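Long-range contact in 462aa long hypothetical selenium-binding protein (Sulfolobus tokodaii, PDB 2ECE), which is of unknown function but belongs to the selenium-binding protein family of beta-propellers and may bind selenium: residues D9-K21 / S450-P462. Residues are numbered along the deposited sequence; the frame is centred on the assembly and turned at random.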
loop_
_atom_site.group_PDB
_atom_site.type_symbol
_atom_site.label_atom_id
_atom_site.label_comp_id
_atom_site.label_asym_id
_atom_site.label_seq_id
_atom_site.Cartn_x
_atom_site.Cartn_y
_atom_site.Cartn_z
ATOM N N ASP A 9 13.374 9.323 -19.608
ATOM C CA ASP A 9 11.947 9.272 -19.342
ATOM C C ASP A 9 11.554 10.559 -18.619
ATOM O O ASP A 9 12.134 10.908 -17.592
ATOM C CB ASP A 9 11.619 8.061 -18.470
ATOM C CG ASP A 9 10.141 7.748 -18.444
ATOM O OD1 ASP A 9 9.345 8.648 -18.099
ATOM O OD2 ASP A 9 9.778 6.599 -18.769
ATOM N N PRO A 10 10.571 11.291 -19.157
ATOM C CA PRO A 10 10.132 12.539 -18.527
ATOM C C PRO A 10 9.453 12.372 -17.164
ATOM O O PRO A 10 9.269 13.348 -16.440
ATOM C CB PRO A 10 9.205 13.146 -19.579
ATOM C CG PRO A 10 8.653 11.938 -20.276
ATOM C CD PRO A 10 9.886 11.085 -20.444
ATOM N N THR A 11 9.082 11.147 -16.803
ATOM C CA THR A 11 8.446 10.943 -15.505
ATOM C C THR A 11 9.448 10.532 -14.426
ATOM O O THR A 11 9.066 10.270 -13.286
ATOM C CB THR A 11 7.320 9.897 -15.577
ATOM O OG1 THR A 11 7.856 8.645 -16.013
ATOM C CG2 THR A 11 6.233 10.359 -16.543
ATOM N N PHE A 12 10.727 10.459 -14.789
ATOM C CA PHE A 12 11.760 10.134 -13.811
ATOM C C PHE A 12 12.166 11.470 -13.193
ATOM O O PHE A 12 12.522 12.407 -13.908
ATOM C CB PHE A 12 12.990 9.506 -14.471
ATOM C CG PHE A 12 12.800 8.081 -14.916
ATOM C CD1 PHE A 12 11.611 7.396 -14.671
ATOM C CD2 PHE A 12 13.824 7.420 -15.589
ATOM C CE1 PHE A 12 11.445 6.077 -15.090
ATOM C CE2 PHE A 12 13.670 6.105 -16.011
ATOM C CZ PHE A 12 12.472 5.428 -15.761
ATOM N N TYR A 13 12.111 11.556 -11.871
ATOM C CA TYR A 13 12.464 12.786 -11.179
ATOM C C TYR A 13 13.679 12.524 -10.299
ATOM O O TYR A 13 13.712 11.540 -9.561
ATOM C CB TYR A 13 11.279 13.254 -10.325
ATOM C CG TYR A 13 9.935 13.075 -11.006
ATOM C CD1 TYR A 13 9.040 12.090 -10.573
ATOM C CD2 TYR A 13 9.565 13.875 -12.091
ATOM C CE1 TYR A 13 7.804 11.899 -11.200
ATOM C CE2 TYR A 13 8.331 13.696 -12.734
ATOM C CZ TYR A 13 7.454 12.704 -12.279
ATOM O OH TYR A 13 6.236 12.527 -12.896
ATOM N N PRO A 14 14.702 13.395 -10.368
ATOM C CA PRO A 14 15.902 13.196 -9.544
ATOM C C PRO A 14 15.589 13.263 -8.055
ATOM O O PRO A 14 16.091 12.466 -7.264
ATOM C CB PRO A 14 16.813 14.361 -9.958
ATOM C CG PRO A 14 16.335 14.725 -11.327
ATOM C CD PRO A 14 14.838 14.604 -11.198
ATOM N N SER A 15 14.738 14.213 -7.694
ATOM C CA SER A 15 14.397 14.456 -6.301
ATOM C C SER A 15 12.924 14.720 -6.040
ATOM O O SER A 15 12.143 14.935 -6.968
ATOM C CB SER A 15 15.161 15.678 -5.831
ATOM O OG SER A 15 14.846 16.759 -6.687
ATOM N N PRO A 16 12.536 14.727 -4.755
ATOM C CA PRO A 16 11.156 14.977 -4.338
ATOM C C PRO A 16 10.681 16.334 -4.860
ATOM O O PRO A 16 9.573 16.454 -5.382
ATOM C CB PRO A 16 11.257 14.941 -2.816
ATOM C CG PRO A 16 12.278 13.871 -2.605
ATOM C CD PRO A 16 13.343 14.271 -3.608
ATOM N N LYS A 17 11.534 17.349 -4.713
ATOM C CA LYS A 17 11.223 18.703 -5.176
ATOM C C LYS A 17 10.894 18.698 -6.666
ATOM O O LYS A 17 9.918 19.312 -7.091
ATOM C CB LYS A 17 12.412 19.647 -4.914
ATOM C CG LYS A 17 12.216 21.095 -5.386
ATOM C CD LYS A 17 13.495 21.933 -5.177
ATOM C CE LYS A 17 13.436 23.276 -5.910
ATOM N NZ LYS A 17 14.702 24.075 -5.797
ATOM N N MET A 18 11.704 18.004 -7.461
ATOM C CA MET A 18 11.455 17.960 -8.896
ATOM C C MET A 18 10.176 17.189 -9.212
ATOM O O MET A 18 9.454 17.524 -10.153
ATOM C CB MET A 18 12.634 17.324 -9.640
ATOM C CG MET A 18 13.917 18.142 -9.595
ATOM S SD MET A 18 13.660 19.864 -10.073
ATOM C CE MET A 18 14.027 20.695 -8.509
ATOM N N ALA A 19 9.899 16.153 -8.430
ATOM C CA ALA A 19 8.693 15.360 -8.650
ATOM C C ALA A 19 7.448 16.210 -8.391
ATOM O O ALA A 19 6.456 16.112 -9.116
ATOM C CB ALA A 19 8.693 14.130 -7.731
ATOM N N MET A 20 7.514 17.048 -7.360
ATOM C CA MET A 20 6.392 17.915 -6.990
ATOM C C MET A 20 6.020 18.942 -8.056
ATOM O O MET A 20 4.843 19.261 -8.235
ATOM C CB MET A 20 6.703 18.668 -5.695
ATOM C CG MET A 20 6.660 17.832 -4.438
ATOM S SD MET A 20 6.767 18.877 -2.970
ATOM C CE MET A 20 5.127 19.620 -2.964
ATOM N N LYS A 21 7.028 19.455 -8.756
ATOM C CA LYS A 21 6.824 20.472 -9.781
ATOM C C LYS A 21 6.455 19.930 -11.160
ATOM O O LYS A 21 6.209 20.705 -12.080
ATOM C CB LYS A 21 8.082 21.341 -9.902
ATOM C CG LYS A 21 8.460 22.102 -8.637
ATOM C CD LYS A 21 7.478 23.233 -8.345
ATOM C CE LYS A 21 7.974 24.127 -7.207
ATOM N NZ LYS A 21 7.074 25.291 -6.959
ATOM N N SER A 450 -0.783 8.026 -13.105
ATOM C CA SER A 450 0.084 8.123 -14.273
ATOM C C SER A 450 1.150 9.180 -13.979
ATOM O O SER A 450 0.837 10.255 -13.478
ATOM C CB SER A 450 -0.729 8.523 -15.509
ATOM O OG SER A 450 -1.414 9.750 -15.304
ATOM N N GLY A 451 2.408 8.864 -14.265
ATOM C CA GLY A 451 3.471 9.820 -14.005
ATOM C C GLY A 451 4.082 9.703 -12.618
ATOM O O GLY A 451 4.982 10.465 -12.265
ATOM N N GLY A 452 3.595 8.753 -11.825
ATOM C CA GLY A 452 4.130 8.567 -10.486
ATOM C C GLY A 452 3.332 9.260 -9.394
ATOM O O GLY A 452 2.618 10.224 -9.655
ATOM N N ASP A 453 3.452 8.760 -8.169
ATOM C CA ASP A 453 2.748 9.333 -7.034
ATOM C C ASP A 453 3.620 9.286 -5.786
ATOM O O ASP A 453 4.825 9.045 -5.868
ATOM C CB ASP A 453 1.424 8.594 -6.797
ATOM C CG ASP A 453 1.593 7.088 -6.792
ATOM O OD1 ASP A 453 2.365 6.591 -5.956
ATOM O OD2 ASP A 453 0.957 6.404 -7.629
ATOM N N ALA A 454 3.005 9.505 -4.629
ATOM C CA ALA A 454 3.730 9.532 -3.366
ATOM C C ALA A 454 4.223 8.196 -2.797
ATOM O O ALA A 454 4.968 8.195 -1.812
ATOM C CB ALA A 454 2.887 10.251 -2.318
ATOM N N SER A 455 3.824 7.068 -3.382
ATOM C CA SER A 455 4.275 5.779 -2.857
ATOM C C SER A 455 4.835 4.867 -3.941
ATOM O O SER A 455 5.168 3.711 -3.680
ATOM C CB SER A 455 3.130 5.055 -2.137
ATOM O OG SER A 455 2.228 4.460 -3.057
ATOM N N SER A 456 4.959 5.397 -5.148
ATOM C CA SER A 456 5.453 4.617 -6.273
ATOM C C SER A 456 6.938 4.795 -6.568
ATOM O O SER A 456 7.563 3.897 -7.131
ATOM C CB SER A 456 4.674 4.982 -7.533
ATOM O OG SER A 456 4.979 6.308 -7.932
ATOM N N ASP A 457 7.491 5.951 -6.192
ATOM C CA ASP A 457 8.889 6.281 -6.466
ATOM C C ASP A 457 9.743 6.612 -5.249
ATOM O O ASP A 457 9.255 7.139 -4.256
ATOM C CB ASP A 457 8.971 7.502 -7.393
ATOM C CG ASP A 457 8.459 7.229 -8.785
ATOM O OD1 ASP A 457 7.360 6.651 -8.915
ATOM O OD2 ASP A 457 9.155 7.612 -9.746
ATOM N N SER A 458 11.030 6.300 -5.348
ATOM C CA SER A 458 11.986 6.645 -4.300
ATOM C C SER A 458 13.034 7.448 -5.071
ATOM O O SER A 458 13.202 7.257 -6.274
ATOM C CB SER A 458 12.593 5.402 -3.636
ATOM O OG SER A 458 13.191 4.540 -4.581
ATOM N N TYR A 459 13.724 8.354 -4.396
ATOM C CA TYR A 459 14.690 9.198 -5.087
ATOM C C TYR A 459 16.126 9.080 -4.574
ATOM O O TYR A 459 16.355 8.681 -3.428
ATOM C CB TYR A 459 14.199 10.643 -5.005
ATOM C CG TYR A 459 12.717 10.760 -5.308
ATOM C CD1 TYR A 459 11.762 10.630 -4.295
ATOM C CD2 TYR A 459 12.266 10.921 -6.616
ATOM C CE1 TYR A 459 10.396 10.650 -4.579
ATOM C CE2 TYR A 459 10.901 10.944 -6.914
ATOM C CZ TYR A 459 9.976 10.804 -5.892
ATOM O OH TYR A 459 8.636 10.800 -6.189
ATOM N N CYS A 460 17.088 9.412 -5.432
ATOM C CA CYS A 460 18.490 9.347 -5.040
ATOM C C CYS A 460 19.129 10.715 -4.826
ATOM O O CYS A 460 20.310 10.804 -4.506
ATOM C CB CYS A 460 19.307 8.554 -6.064
ATOM S SG CYS A 460 19.400 6.784 -5.651
ATOM N N TYR A 461 18.355 11.779 -4.993
ATOM C CA TYR A 461 18.899 13.119 -4.806
ATOM C C TYR A 461 17.977 13.972 -3.949
ATOM O O TYR A 461 16.753 13.895 -4.067
ATOM C CB TYR A 461 19.152 13.786 -6.165
ATOM C CG TYR A 461 19.980 12.910 -7.074
ATOM C CD1 TYR A 461 19.379 11.905 -7.840
ATOM C CD2 TYR A 461 21.379 13.004 -7.090
ATOM C CE1 TYR A 461 20.144 11.016 -8.588
ATOM C CE2 TYR A 461 22.154 12.112 -7.833
ATOM C CZ TYR A 461 21.528 11.117 -8.575
ATOM O OH TYR A 461 22.279 10.199 -9.268
ATOM N N PRO A 462 18.558 14.793 -3.065
ATOM C CA PRO A 462 17.792 15.664 -2.172
ATOM C C PRO A 462 17.144 16.860 -2.856
ATOM O O PRO A 462 16.229 17.463 -2.297
ATOM C CB PRO A 462 18.830 16.082 -1.140
ATOM C CG PRO A 462 20.062 16.203 -1.970
ATOM C CD PRO A 462 20.003 14.931 -2.807
ATOM O OXT PRO A 462 17.604 17.199 -3.967
HETATM O O HOH W 1 16.370 9.638 -8.405
HETATM O O HOH W 2 13.847 17.461 -2.927
#
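Tyr459 lies against the start of the short helix 16-20, one ring face turned to the Ser15-Pro16 peptide, with Pro16 N 4.0 Å above the ring plane and offset toward the rim. The Pro16 ring and the Tyr459 side chain run past one another in opposite senses, and Pro16 CG comes to 3.7 Å from Tyr459 CD1. At the ring edge, and in its plane, Tyr13 O approaches Tyr459 CD2 to 3.3 Å, while Ala19 CB reaches the phenol end obliquely. CG of Tyr459 stands anti to its own carbonyl carbon (chi1 -45°), which swings the ring against the first turn of the helix. Replacing Tyr459 with an alanine is likely to open a gap beside Pro16 and Ala19.

The ring of Tyr13 is gripped differently: Thr11 O sits over one face and Ala19 CA over the other, both offset toward the rim, and its OH donates a very short hydrogen bond (2.5 Å) to Gly451 O, at the ring edge and in its plane. Beside it, Thr11 CG2 rests on Gly451 CA. Farther along, Tyr461 meets Pro14 O with its ring edge, and its N gives that oxygen a weak bond; water 1 joins the same carbonyl to Cys460 N. Water 2 links Lys17 N to the terminal carboxylate at Pro462 O.

Arg95 binds both Thr11 O and Asp457 OD2, and Cys460 is disulfide-bonded to Cys86. Strands 27-33 and 443-449 are antiparallel neighbours in one blade, the closure familiar from beta-propellers, and this contact packs together the two terminal extensions beyond them.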